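Local coordinates for protein DNA endonuclease I-CeuI (Chlamydomonas eugametos, PDB 2EX5) that recognises a degenerate DNA site of 17 to 19 base pairs and makes the staggered cut of intron homing, as a homodimeric, magnesium-dependent LAGLIDADG endonuclease, at residues C[8-11]-C[12-15]; C[32-35]-C[36-39]; C[139-142]-C[143-147]; C[146-149]-C[150-154]; C[177-180]-C[181-184]. The protein carries 1 engineered substitution. One frame throughout, in Å; residues are numbered along the deposited sequence.

Contact 1: residues C[8-11]-C[12-15]; sequences LPQD and KLEE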
loop_
_atom_site.group_PDB
_atom_site.type_symbol
_atom_site.label_atom_id
_atom_site.label_comp_id
_atom_site.label_asym_id
_atom_site.label_seq_id
_atom_site.Cartn_x
_atom_site.Cartn_y
_atom_site.Cartn_z
ATOM N N LEU C 8 -11.062 -4.613 -16.653
ATOM C CA LEU C 8 -11.231 -3.278 -17.215
ATOM C C LEU C 8 -11.680 -3.444 -18.693
ATOM O O LEU C 8 -11.084 -4.195 -19.444
ATOM C CB LEU C 8 -9.867 -2.566 -17.141
ATOM C CG LEU C 8 -9.511 -1.102 -17.354
ATOM C CD1 LEU C 8 -9.155 -0.976 -18.730
ATOM C CD2 LEU C 8 -10.599 -0.109 -16.998
ATOM N N PRO C 9 -12.753 -2.771 -19.107
ATOM C CA PRO C 9 -13.289 -3.212 -20.420
ATOM C C PRO C 9 -12.390 -2.789 -21.584
ATOM O O PRO C 9 -11.618 -1.839 -21.461
ATOM C CB PRO C 9 -14.651 -2.557 -20.473
ATOM C CG PRO C 9 -14.422 -1.263 -19.671
ATOM C CD PRO C 9 -13.514 -1.650 -18.543
ATOM N N GLN C 10 -12.496 -3.510 -22.686
ATOM C CA GLN C 10 -11.513 -3.438 -23.763
ATOM C C GLN C 10 -11.551 -2.135 -24.505
ATOM O O GLN C 10 -10.561 -1.741 -25.112
ATOM C CB GLN C 10 -11.654 -4.654 -24.694
ATOM C CG GLN C 10 -10.402 -5.613 -24.713
ATOM C CD GLN C 10 -9.414 -5.271 -25.874
ATOM O OE1 GLN C 10 -9.849 -4.938 -26.991
ATOM N NE2 GLN C 10 -8.105 -5.323 -25.605
ATOM N N ASP C 11 -12.671 -1.431 -24.399
ATOM C CA ASP C 11 -12.785 -0.096 -24.993
ATOM C C ASP C 11 -11.882 0.913 -24.279
ATOM O O ASP C 11 -11.314 1.830 -24.909
ATOM C CB ASP C 11 -14.253 0.401 -25.003
ATOM C CG ASP C 11 -14.619 1.242 -23.766
ATOM O OD1 ASP C 11 -14.947 0.653 -22.715
ATOM O OD2 ASP C 11 -14.600 2.497 -23.836
ATOM N N LYS C 12 -11.792 0.742 -22.941
ATOM C CA LYS C 12 -10.910 1.561 -22.083
ATOM C C LYS C 12 -9.453 1.215 -22.319
ATOM O O LYS C 12 -8.646 2.105 -22.484
ATOM C CB LYS C 12 -11.283 1.401 -20.604
ATOM C CG LYS C 12 -12.644 1.864 -20.270
ATOM C CD LYS C 12 -12.663 3.173 -19.558
ATOM C CE LYS C 12 -14.086 3.690 -19.418
ATOM N NZ LYS C 12 -14.863 2.865 -18.490
ATOM N N LEU C 13 -9.130 -0.079 -22.367
ATOM C CA LEU C 13 -7.775 -0.496 -22.702
ATOM C C LEU C 13 -7.273 0.130 -23.992
ATOM O O LEU C 13 -6.163 0.645 -24.039
ATOM C CB LEU C 13 -7.685 -2.018 -22.793
ATOM C CG LEU C 13 -7.591 -2.839 -21.506
ATOM C CD1 LEU C 13 -7.133 -4.207 -21.875
ATOM C CD2 LEU C 13 -6.553 -2.179 -20.608
ATOM N N GLU C 14 -8.114 0.090 -25.040
ATOM C CA GLU C 14 -7.752 0.619 -26.371
ATOM C C GLU C 14 -7.590 2.087 -26.393
ATOM O O GLU C 14 -6.624 2.627 -26.942
ATOM C CB GLU C 14 -8.813 0.227 -27.418
ATOM C CG GLU C 14 -8.088 -0.493 -28.613
ATOM C CD GLU C 14 -7.507 -1.788 -28.146
ATOM O OE1 GLU C 14 -8.232 -2.477 -27.366
ATOM O OE2 GLU C 14 -6.348 -2.075 -28.503
ATOM N N GLU C 15 -8.518 2.736 -25.697
ATOM C CA GLU C 15 -8.465 4.174 -25.479
ATOM C C GLU C 15 -7.231 4.652 -24.694
ATOM O O GLU C 15 -6.622 5.612 -25.075
ATOM C CB GLU C 15 -9.761 4.588 -24.851
ATOM C CG GLU C 15 -10.015 6.086 -24.924
ATOM C CD GLU C 15 -10.166 6.584 -26.342
ATOM O OE1 GLU C 15 -9.504 7.614 -26.714
ATOM O OE2 GLU C 15 -10.918 5.890 -27.060
#
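K12 runs back along the start of helix 10-26 and meets L8, P9 and D11 in turn. CG stands opposite the carbonyl carbon (chi1 -63°), which points the chain at the residues just ahead of it. CB comes first: it lies 3.4 Å from P9 O and also touches L8 CD1, the leucine crossing it at about a right angle. CG goes next to the proline ring, 3.6 Å from P9 CG. On another side it meets the carboxylate of D11, whose side chain runs alongside in the same direction. From CD the lysine lies against L39 of helix 29-40, and at the tip K12 NZ stops 4.8 Å from D11 OD1, opposite charges near each other without a bond.

L8 is the buried member of the group. Its CD1 presses on L13 CD2 at 3.4 Å, tighter than usual for two methyls, and the same residue packs against V91 and A117.

The backbone ties the turn together. P9 occupies the N-cap position, and its O accepts from L13 N at 3.2 Å and more weakly from K12 N. E14 N bonds Q10 O, and E15 N bonds D11 O at 3.0 Å. E14 also brings its side chain near K17, which interacts with DNA.

Chemically the turn is mixed: L8 and L13 supply the apolar part, D11 and K12 opposite charges, and the K12 chain packs on L39. The D11 carboxylate, close to the helix start, would probably be stabilised by the helix dipole as well as by the nearby lysine.

Contact 2: residues C[32-35]-C[36-39]; sequences YLID and LRKL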
loop_
_atom_site.group_PDB
_atom_site.type_symbol
_atom_site.label_atom_id
_atom_site.label_comp_id
_atom_site.label_asym_id
_atom_site.label_seq_id
_atom_site.Cartn_x
_atom_site.Cartn_y
_atom_site.Cartn_z
ATOM N N TYR C 32 -2.054 14.825 -22.307
ATOM C CA TYR C 32 -2.084 13.455 -21.703
ATOM C C TYR C 32 -2.915 13.537 -20.446
ATOM O O TYR C 32 -3.854 12.857 -20.291
ATOM C CB TYR C 32 -0.601 13.110 -21.341
ATOM C CG TYR C 32 -0.384 11.726 -20.889
ATOM C CD1 TYR C 32 0.547 11.438 -19.842
ATOM C CD2 TYR C 32 -1.094 10.637 -21.529
ATOM C CE1 TYR C 32 0.704 10.083 -19.409
ATOM C CE2 TYR C 32 -0.930 9.269 -21.084
ATOM C CZ TYR C 32 -0.018 9.008 -20.051
ATOM O OH TYR C 32 0.155 7.698 -19.660
ATOM N N LEU C 33 -2.620 14.430 -19.528
ATOM C CA LEU C 33 -3.477 14.582 -18.359
ATOM C C LEU C 33 -5.017 14.758 -18.637
ATOM O O LEU C 33 -5.873 14.128 -18.003
ATOM C CB LEU C 33 -2.926 15.812 -17.645
ATOM C CG LEU C 33 -1.490 15.666 -17.070
ATOM C CD1 LEU C 33 -1.020 16.863 -16.228
ATOM C CD2 LEU C 33 -1.365 14.428 -16.307
ATOM N N ILE C 34 -5.360 15.605 -19.603
ATOM C CA ILE C 34 -6.721 15.871 -20.024
ATOM C C ILE C 34 -7.370 14.639 -20.550
ATOM O O ILE C 34 -8.470 14.330 -20.189
ATOM C CB ILE C 34 -6.748 16.911 -21.212
ATOM C CG1 ILE C 34 -6.596 18.350 -20.707
ATOM C CG2 ILE C 34 -8.139 16.834 -22.080
ATOM C CD1 ILE C 34 -6.062 19.360 -21.890
ATOM N N ASP C 35 -6.672 13.907 -21.393
ATOM C CA ASP C 35 -7.197 12.625 -21.900
ATOM C C ASP C 35 -7.456 11.583 -20.796
ATOM O O ASP C 35 -8.454 10.867 -20.790
ATOM C CB ASP C 35 -6.194 12.046 -22.930
ATOM C CG ASP C 35 -6.152 12.830 -24.247
ATOM O OD1 ASP C 35 -7.080 13.657 -24.578
ATOM O OD2 ASP C 35 -5.154 12.596 -24.956
ATOM N N LEU C 36 -6.545 11.508 -19.838
ATOM C CA LEU C 36 -6.725 10.550 -18.720
ATOM C C LEU C 36 -7.845 11.025 -17.846
ATOM O O LEU C 36 -8.685 10.219 -17.425
ATOM C CB LEU C 36 -5.419 10.371 -17.881
ATOM C CG LEU C 36 -4.307 9.702 -18.714
ATOM C CD1 LEU C 36 -2.953 10.155 -18.126
ATOM C CD2 LEU C 36 -4.422 8.172 -18.845
ATOM N N ARG C 37 -7.867 12.333 -17.552
ATOM C CA ARG C 37 -8.988 12.841 -16.767
ATOM C C ARG C 37 -10.270 12.424 -17.406
ATOM O O ARG C 37 -11.175 11.945 -16.742
ATOM C CB ARG C 37 -8.963 14.345 -16.604
ATOM C CG ARG C 37 -8.247 14.714 -15.342
ATOM C CD ARG C 37 -8.443 16.176 -14.829
ATOM N NE ARG C 37 -8.718 17.168 -15.863
ATOM C CZ ARG C 37 -7.813 17.827 -16.598
ATOM N NH1 ARG C 37 -6.490 17.600 -16.513
ATOM N NH2 ARG C 37 -8.249 18.719 -17.469
ATOM N N LYS C 38 -10.390 12.615 -18.710
ATOM C CA LYS C 38 -11.696 12.323 -19.335
ATOM C C LYS C 38 -11.950 10.791 -19.484
ATOM O O LYS C 38 -13.061 10.317 -19.146
ATOM C CB LYS C 38 -11.859 13.089 -20.676
ATOM C CG LYS C 38 -13.225 12.811 -21.476
ATOM C CD LYS C 38 -13.124 13.419 -22.872
ATOM C CE LYS C 38 -14.510 13.823 -23.383
ATOM N NZ LYS C 38 -14.391 14.116 -24.845
ATOM N N LEU C 39 -10.960 10.033 -19.985
ATOM C CA LEU C 39 -11.077 8.529 -19.996
ATOM C C LEU C 39 -11.577 7.894 -18.655
ATOM O O LEU C 39 -12.460 7.034 -18.635
ATOM C CB LEU C 39 -9.724 7.887 -20.383
ATOM C CG LEU C 39 -9.786 6.340 -20.506
ATOM C CD1 LEU C 39 -10.830 5.780 -21.490
ATOM C CD2 LEU C 39 -8.417 5.869 -20.953
#
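Y32 and L36 make a CH-pi contact one turn apart on helix 29-40, on the buried side of that helix. L36 CD1 stands 3.6 Å from the centroid of the Y32 ring, only 10° off the ring normal, so the methyl sits squarely over the middle of one face. The tyrosine gets there because CG lies opposite its backbone N (chi1 -172°), which holds the ring out from the helix, where the L36 methyl comes over its face. L36 N meanwhile bonds Y32 O at 3.0 Å. Far down the ring, Y32 OH is bonded to I109 N, and R108 makes a cation-pi contact with the ring. With alanine in place of the tyrosine, the L36 methyl would probably lose its aromatic floor and I109 N its hydroxyl partner.

A second pairing joins R37 and I34. R37 folds its guanidinium back over I34, with one face above I34 CA and NH2 3.7 Å from I34 CG1; NH1 is bonded to Y98 OH. D35 turns to K31, a salt bridge through OD1.

Around this turn, L33 and L36 pack on helix 94-104 through L101, Y32 and L39 lean on I19 of helix 10-26, and Y32 OH reaches strand 108-111.

Contact 3: residues C[139-142]-C[143-147]; sequences QYVV and AFSSP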
loop_
_atom_site.group_PDB
_atom_site.type_symbol
_atom_site.label_atom_id
_atom_site.label_comp_id
_atom_site.label_asym_id
_atom_site.label_seq_id
_atom_site.Cartn_x
_atom_site.Cartn_y
_atom_site.Cartn_z
ATOM N N GLN C 139 12.068 15.306 0.044
ATOM C CA GLN C 139 11.361 16.438 0.630
ATOM C C GLN C 139 10.176 15.920 1.423
ATOM O O GLN C 139 9.929 16.438 2.505
ATOM C CB GLN C 139 10.940 17.408 -0.486
ATOM C CG GLN C 139 10.852 18.901 -0.199
ATOM C CD GLN C 139 9.433 19.313 -0.042
ATOM O OE1 GLN C 139 8.926 20.254 -0.689
ATOM N NE2 GLN C 139 8.744 18.592 0.823
ATOM N N TYR C 140 9.428 14.932 0.877
ATOM C CA TYR C 140 8.195 14.447 1.549
ATOM C C TYR C 140 8.148 13.083 2.131
ATOM O O TYR C 140 7.330 12.866 2.959
ATOM C CB TYR C 140 6.939 14.580 0.667
ATOM C CG TYR C 140 6.740 15.954 0.176
ATOM C CD1 TYR C 140 7.318 16.382 -1.047
ATOM C CD2 TYR C 140 6.016 16.888 0.981
ATOM C CE1 TYR C 140 7.144 17.738 -1.461
ATOM C CE2 TYR C 140 5.866 18.193 0.596
ATOM C CZ TYR C 140 6.412 18.604 -0.604
ATOM O OH TYR C 140 6.163 19.878 -0.925
ATOM N N VAL C 141 8.875 12.113 1.576
ATOM C CA VAL C 141 8.776 10.703 2.067
ATOM C C VAL C 141 9.639 10.387 3.246
ATOM O O VAL C 141 9.164 9.863 4.210
ATOM C CB VAL C 141 8.994 9.575 0.898
ATOM C CG1 VAL C 141 8.692 8.137 1.424
ATOM C CG2 VAL C 141 8.035 9.841 -0.282
ATOM N N VAL C 142 10.943 10.637 3.141
ATOM C CA VAL C 142 11.905 9.923 3.954
ATOM C C VAL C 142 11.793 10.163 5.483
ATOM O O VAL C 142 12.197 9.286 6.289
ATOM C CB VAL C 142 13.345 10.294 3.544
ATOM C CG1 VAL C 142 14.268 9.938 4.751
ATOM C CG2 VAL C 142 13.812 9.575 2.233
ATOM N N ALA C 143 11.229 11.310 5.876
ATOM C CA ALA C 143 11.051 11.689 7.283
ATOM C C ALA C 143 10.128 10.720 7.997
ATOM O O ALA C 143 10.321 10.353 9.169
ATOM C CB ALA C 143 10.503 13.163 7.376
ATOM N N PHE C 144 9.125 10.254 7.285
ATOM C CA PHE C 144 8.180 9.311 7.884
ATOM C C PHE C 144 8.436 7.876 7.435
ATOM O O PHE C 144 7.697 6.966 7.771
ATOM C CB PHE C 144 6.744 9.748 7.526
ATOM C CG PHE C 144 6.530 11.254 7.508
ATOM C CD1 PHE C 144 6.255 11.968 8.682
ATOM C CD2 PHE C 144 6.621 11.964 6.336
ATOM C CE1 PHE C 144 5.999 13.373 8.669
ATOM C CE2 PHE C 144 6.391 13.377 6.316
ATOM C CZ PHE C 144 6.048 14.044 7.486
ATOM N N SER C 145 9.471 7.644 6.665
ATOM C CA SER C 145 9.684 6.362 6.101
ATOM C C SER C 145 10.414 5.378 7.041
ATOM O O SER C 145 11.090 5.770 7.989
ATOM C CB SER C 145 10.485 6.548 4.800
ATOM O OG SER C 145 10.299 5.461 3.936
ATOM N N SER C 146 10.254 4.090 6.756
ATOM C CA SER C 146 10.953 2.998 7.499
ATOM C C SER C 146 12.419 3.037 7.172
ATOM O O SER C 146 12.800 3.503 6.107
ATOM C CB SER C 146 10.368 1.588 7.158
ATOM O OG SER C 146 10.799 1.203 5.849
ATOM N N PRO C 147 13.282 2.614 8.120
ATOM C CA PRO C 147 14.678 2.473 7.772
ATOM C C PRO C 147 15.029 1.815 6.444
ATOM O O PRO C 147 15.894 2.322 5.755
ATOM C CB PRO C 147 15.261 1.688 8.993
ATOM C CG PRO C 147 14.473 2.342 10.185
ATOM C CD PRO C 147 13.050 2.410 9.572
HETATM O O HOH W 1 11.186 14.027 4.263
#
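F144 and Y140 meet where helix 126-141 gives way to the loop before helix 147-164. The phenylalanine points an edge at the helix: CE2 lies 3.5 Å from Y140 O, which sits near the ring plane. Its first torsion (chi1 -37°) falls short of the usual stagger, and the ring turns back over its own neighbour, with A143 CB 4.1 Å above the centre of one face. F54 of the second subunit also meets the F144 ring, at about 35° between planes.

S145 turns the other way. Its OG, opposite the backbone N (chi1 -157°), meets the V141 side chain, 4.0 Å from V141 CG1, and is bonded to E60 OE2.

The backbone closes in short steps. F144 N bonds V141 O at 3.1 Å, S145 N bonds V142 O weakly, and a water accepts from A143 N at 3.2 Å while donating weakly to Q139 O.

The carboxylate of E60, on helix 49-62, is gripped by two donors, S145 OG and S146 N, one on each oxygen. This carboxylate is thus matched by loop atoms, which fasten the helix exit to the LAGLIDADG helix.

Contact 4: residues C[146-149]-C[150-154]; sequences SPEK and VKRVA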
loop_
_atom_site.group_PDB
_atom_site.type_symbol
_atom_site.label_atom_id
_atom_site.label_comp_id
_atom_site.label_asym_id
_atom_site.label_seq_id
_atom_site.Cartn_x
_atom_site.Cartn_y
_atom_site.Cartn_z
ATOM N N SER C 146 10.254 4.090 6.756
ATOM C CA SER C 146 10.953 2.998 7.499
ATOM C C SER C 146 12.419 3.037 7.172
ATOM O O SER C 146 12.800 3.503 6.107
ATOM C CB SER C 146 10.368 1.588 7.158
ATOM O OG SER C 146 10.799 1.203 5.849
ATOM N N PRO C 147 13.282 2.614 8.120
ATOM C CA PRO C 147 14.678 2.473 7.772
ATOM C C PRO C 147 15.029 1.815 6.444
ATOM O O PRO C 147 15.894 2.322 5.755
ATOM C CB PRO C 147 15.261 1.688 8.993
ATOM C CG PRO C 147 14.473 2.342 10.185
ATOM C CD PRO C 147 13.050 2.410 9.572
ATOM N N GLU C 148 14.473 0.642 6.125
ATOM C CA GLU C 148 14.724 0.008 4.828
ATOM C C GLU C 148 14.444 0.918 3.654
ATOM O O GLU C 148 15.172 0.900 2.715
ATOM C CB GLU C 148 13.842 -1.225 4.658
ATOM C CG GLU C 148 14.403 -2.070 3.563
ATOM C CD GLU C 148 13.486 -3.114 3.086
ATOM O OE1 GLU C 148 12.414 -3.303 3.745
ATOM O OE2 GLU C 148 13.838 -3.761 2.052
ATOM N N LYS C 149 13.352 1.663 3.690
ATOM C CA LYS C 149 12.893 2.335 2.443
ATOM C C LYS C 149 13.792 3.533 2.253
ATOM O O LYS C 149 14.182 3.782 1.159
ATOM C CB LYS C 149 11.373 2.749 2.476
ATOM C CG LYS C 149 10.329 1.917 1.679
ATOM C CD LYS C 149 10.404 0.459 1.853
ATOM C CE LYS C 149 9.906 -0.291 0.598
ATOM N NZ LYS C 149 8.437 -0.342 0.492
ATOM N N VAL C 150 14.143 4.225 3.350
ATOM C CA VAL C 150 15.134 5.334 3.397
ATOM C C VAL C 150 16.436 4.901 2.809
ATOM O O VAL C 150 17.005 5.588 1.967
ATOM C CB VAL C 150 15.383 5.903 4.887
ATOM C CG1 VAL C 150 16.479 6.976 4.971
ATOM C CG2 VAL C 150 14.138 6.367 5.470
ATOM N N LYS C 151 16.926 3.754 3.215
ATOM C CA LYS C 151 18.182 3.253 2.615
ATOM C C LYS C 151 18.024 2.918 1.109
ATOM O O LYS C 151 18.961 3.082 0.351
ATOM C CB LYS C 151 18.654 2.013 3.424
ATOM C CG LYS C 151 19.619 1.120 2.728
ATOM C CD LYS C 151 19.688 -0.242 3.531
ATOM C CE LYS C 151 18.440 -1.256 3.227
ATOM N NZ LYS C 151 18.702 -2.689 3.815
ATOM N N ARG C 152 16.855 2.443 0.666
ATOM C CA ARG C 152 16.663 2.157 -0.798
ATOM C C ARG C 152 16.727 3.461 -1.560
ATOM O O ARG C 152 17.348 3.584 -2.587
ATOM C CB ARG C 152 15.324 1.486 -1.063
ATOM C CG ARG C 152 15.241 0.096 -0.553
ATOM C CD ARG C 152 13.918 -0.572 -0.938
ATOM N NE ARG C 152 13.850 -0.906 -2.350
ATOM C CZ ARG C 152 14.347 -2.017 -2.928
ATOM N NH1 ARG C 152 14.185 -2.234 -4.235
ATOM N NH2 ARG C 152 14.997 -2.913 -2.213
ATOM N N VAL C 153 16.114 4.486 -1.014
ATOM C CA VAL C 153 16.265 5.841 -1.605
ATOM C C VAL C 153 17.739 6.270 -1.723
ATOM O O VAL C 153 18.147 6.851 -2.781
ATOM C CB VAL C 153 15.406 6.967 -0.827
ATOM C CG1 VAL C 153 15.812 8.406 -1.284
ATOM C CG2 VAL C 153 13.849 6.723 -1.050
ATOM N N ALA C 154 18.566 6.011 -0.681
ATOM C CA ALA C 154 19.924 6.560 -0.734
ATOM C C ALA C 154 20.685 5.762 -1.784
ATOM O O ALA C 154 21.482 6.249 -2.577
ATOM C CB ALA C 154 20.636 6.418 0.680
#
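V150 N donates to S146 O in an almost straight bond (3.2 Å, 177° at the hydrogen), and K151, R152 and V153 follow with the same i to i+4 bonds to P147, E148 and K149. This is the N-capped start of helix 147-164. S146 holds the N-cap position, and its OG, between the backbone N and the carbonyl carbon (chi1 74°), also accepts weakly from K149 N at 3.4 Å. P147 begins the helix proper, where its lack of an N-H costs no helix bond.

On one side E148 stretches out in an extended chain. K151 crosses it obliquely, with CE 4.1 Å from E148 CG. E148 OE1 goes to N92 ND2 of the second subunit, a hydrogen bond across the dimer interface. R152 comes near the other oxygen: NH2 is 4.5 Å from E148 OE2, too long for a salt bridge, though the opposite charges would still probably attract.

The arginine itself is spent elsewhere. NH2 bonds M185 O, and NH1 bonds L65 O and makes a salt bridge with a DNA phosphate, so its guanidinium joins the helix to strand 63-71, to the end of helix 171-185 and to the substrate. Its aliphatic part rises from the helix close to the E148 carbonyl, with CG 3.4 Å from E148 O. K149 packs on R89 of the second subunit, and its side chain is about 9 Å from a bound calcium ion.

At the capped end one methyl is pressed against the backbone: V150 CG2, opposite the carbonyl carbon of its own residue, lies 3.2 Å from S146 O.

Contact 5: residues C[177-180]-C[181-184]; sequences KILP and IWDQ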
loop_
_atom_site.group_PDB
_atom_site.type_symbol
_atom_site.label_atom_id
_atom_site.label_comp_id
_atom_site.label_asym_id
_atom_site.label_seq_id
_atom_site.Cartn_x
_atom_site.Cartn_y
_atom_site.Cartn_z
ATOM N N LYS C 177 31.648 -1.066 -7.394
ATOM C CA LYS C 177 30.630 -0.170 -6.848
ATOM C C LYS C 177 29.158 -0.447 -7.363
ATOM O O LYS C 177 28.286 -0.696 -6.567
ATOM C CB LYS C 177 31.090 1.293 -6.981
ATOM C CG LYS C 177 32.107 1.724 -5.809
ATOM C CD LYS C 177 32.857 3.090 -6.094
ATOM C CE LYS C 177 34.320 3.210 -5.491
ATOM N NZ LYS C 177 35.031 1.895 -5.128
ATOM N N ILE C 178 28.899 -0.504 -8.667
ATOM C CA ILE C 178 27.528 -0.677 -9.176
ATOM C C ILE C 178 26.798 -1.971 -8.801
ATOM O O ILE C 178 25.715 -1.944 -8.170
ATOM C CB ILE C 178 27.462 -0.390 -10.685
ATOM C CG1 ILE C 178 27.857 1.093 -10.927
ATOM C CG2 ILE C 178 26.101 -0.849 -11.294
ATOM C CD1 ILE C 178 27.735 1.528 -12.441
ATOM N N LEU C 179 27.414 -3.100 -9.123
ATOM C CA LEU C 179 26.780 -4.392 -8.924
ATOM C C LEU C 179 26.482 -4.694 -7.449
ATOM O O LEU C 179 25.383 -5.223 -7.107
ATOM C CB LEU C 179 27.642 -5.495 -9.578
ATOM C CG LEU C 179 27.259 -6.158 -10.898
ATOM C CD1 LEU C 179 26.026 -5.522 -11.611
ATOM C CD2 LEU C 179 28.436 -6.412 -11.866
ATOM N N PRO C 180 27.421 -4.328 -6.542
ATOM C CA PRO C 180 27.128 -4.526 -5.114
ATOM C C PRO C 180 25.954 -3.729 -4.607
ATOM O O PRO C 180 25.275 -4.190 -3.749
ATOM C CB PRO C 180 28.426 -4.050 -4.406
ATOM C CG PRO C 180 29.520 -4.248 -5.389
ATOM C CD PRO C 180 28.816 -3.822 -6.736
ATOM N N ILE C 181 25.724 -2.515 -5.076
ATOM C CA ILE C 181 24.457 -1.828 -4.676
ATOM C C ILE C 181 23.238 -2.558 -5.229
ATOM O O ILE C 181 22.258 -2.763 -4.500
ATOM C CB ILE C 181 24.408 -0.349 -5.204
ATOM C CG1 ILE C 181 25.461 0.516 -4.510
ATOM C CG2 ILE C 181 23.046 0.186 -5.006
ATOM C CD1 ILE C 181 25.912 1.685 -5.443
ATOM N N TRP C 182 23.261 -2.907 -6.518
ATOM C CA TRP C 182 22.180 -3.754 -7.076
ATOM C C TRP C 182 21.834 -4.960 -6.237
ATOM O O TRP C 182 20.681 -5.237 -5.938
ATOM C CB TRP C 182 22.537 -4.217 -8.496
ATOM C CG TRP C 182 21.815 -5.511 -8.934
ATOM C CD1 TRP C 182 20.541 -5.628 -9.345
ATOM C CD2 TRP C 182 22.399 -6.811 -9.079
ATOM N NE1 TRP C 182 20.229 -6.944 -9.620
ATOM C CE2 TRP C 182 21.397 -7.673 -9.558
ATOM C CE3 TRP C 182 23.687 -7.332 -8.848
ATOM C CZ2 TRP C 182 21.630 -9.069 -9.776
ATOM C CZ3 TRP C 182 23.919 -8.704 -9.112
ATOM C CH2 TRP C 182 22.902 -9.546 -9.555
ATOM N N ASP C 183 22.891 -5.718 -5.887
ATOM C CA ASP C 183 22.798 -6.953 -5.094
ATOM C C ASP C 183 22.127 -6.703 -3.736
ATOM O O ASP C 183 21.275 -7.441 -3.345
ATOM C CB ASP C 183 24.259 -7.472 -4.796
ATOM C CG ASP C 183 24.257 -8.671 -3.855
ATOM O OD1 ASP C 183 23.589 -9.657 -4.196
ATOM O OD2 ASP C 183 24.890 -8.596 -2.782
ATOM N N GLN C 184 22.560 -5.671 -3.004
ATOM C CA GLN C 184 21.978 -5.285 -1.650
ATOM C C GLN C 184 20.501 -4.856 -1.775
ATOM O O GLN C 184 19.674 -5.089 -0.869
ATOM C CB GLN C 184 22.801 -4.100 -1.092
ATOM C CG GLN C 184 24.152 -4.463 -0.501
ATOM C CD GLN C 184 25.253 -3.380 -0.612
ATOM O OE1 GLN C 184 26.440 -3.709 -0.863
ATOM N NE2 GLN C 184 24.887 -2.102 -0.382
#
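L179 and W182 make the main apolar pair on this turn of helix 171-185. Their side chains run side by side and point the same way, with L179 CD1 4.0 Å from W182 CE3. The indole is placed by a first torsion that sets CG opposite its backbone N (chi1 156°), which sends the ring outward from the helix, its CE3 edge beside L179. That edge meets a carbonyl nearly in the ring plane, with CE3 3.2 Å from L179 O. I181 goes the other way: its CD1 ends 3.5 Å from K177 O.

Among the backbone bonds, W182 N to I178 O is nearly straight (174° at the hydrogen), and D183 N to L179 O is the shortest at 2.8 Å. L179 O is gripped by the D183 amide and bordered by the tryptophan edge. The bond from I181 N to K177 O is long and weak, next to the kink at P180, whose ring nitrogen has no hydrogen to give.

Polar side chains add little inside the turn. Q184, otherwise extended, brings OE1 to 3.1 Å from P180 O; both are acceptors, so no bond forms, while Q184 N does bond P180 O.

Losing the W182 indole to a smaller residue such as alanine is likely to open a gap beside L179 and against I67 and T69, and leave F196 and A202 without their shared partner.

W182 and L179 face strand 63-71 on one side and helix 199-206 on another, while I178 and I181 pack on helix 147-164 through L159; I178 also touches H168, a DNA-interacting residue.

How the contacts relate
Contacts 1 and 2 join two successive helices: E15 CG lies 3.5 Å from L39 CD1, with centres 14 Å apart. Contacts 3 and 4 overlap at S146 and P147. There V150 CG2 packs 3.7 Å from S145 CB, and both contacts reach the second subunit. Contact 5 sits on the next helix, its centre 15 Å from that of contact 4 and its nearest atoms about 5 Å away, without touching. Contact 1 lies across the chain's centre from contacts 3, 4 and 5, at least 36 Å between centres. Contact 4 is nearest the active site: the K149 side chain is about 6 Å from G61, a magnesium ligand, whereas V141 of contact 3 is about 9 Å from it.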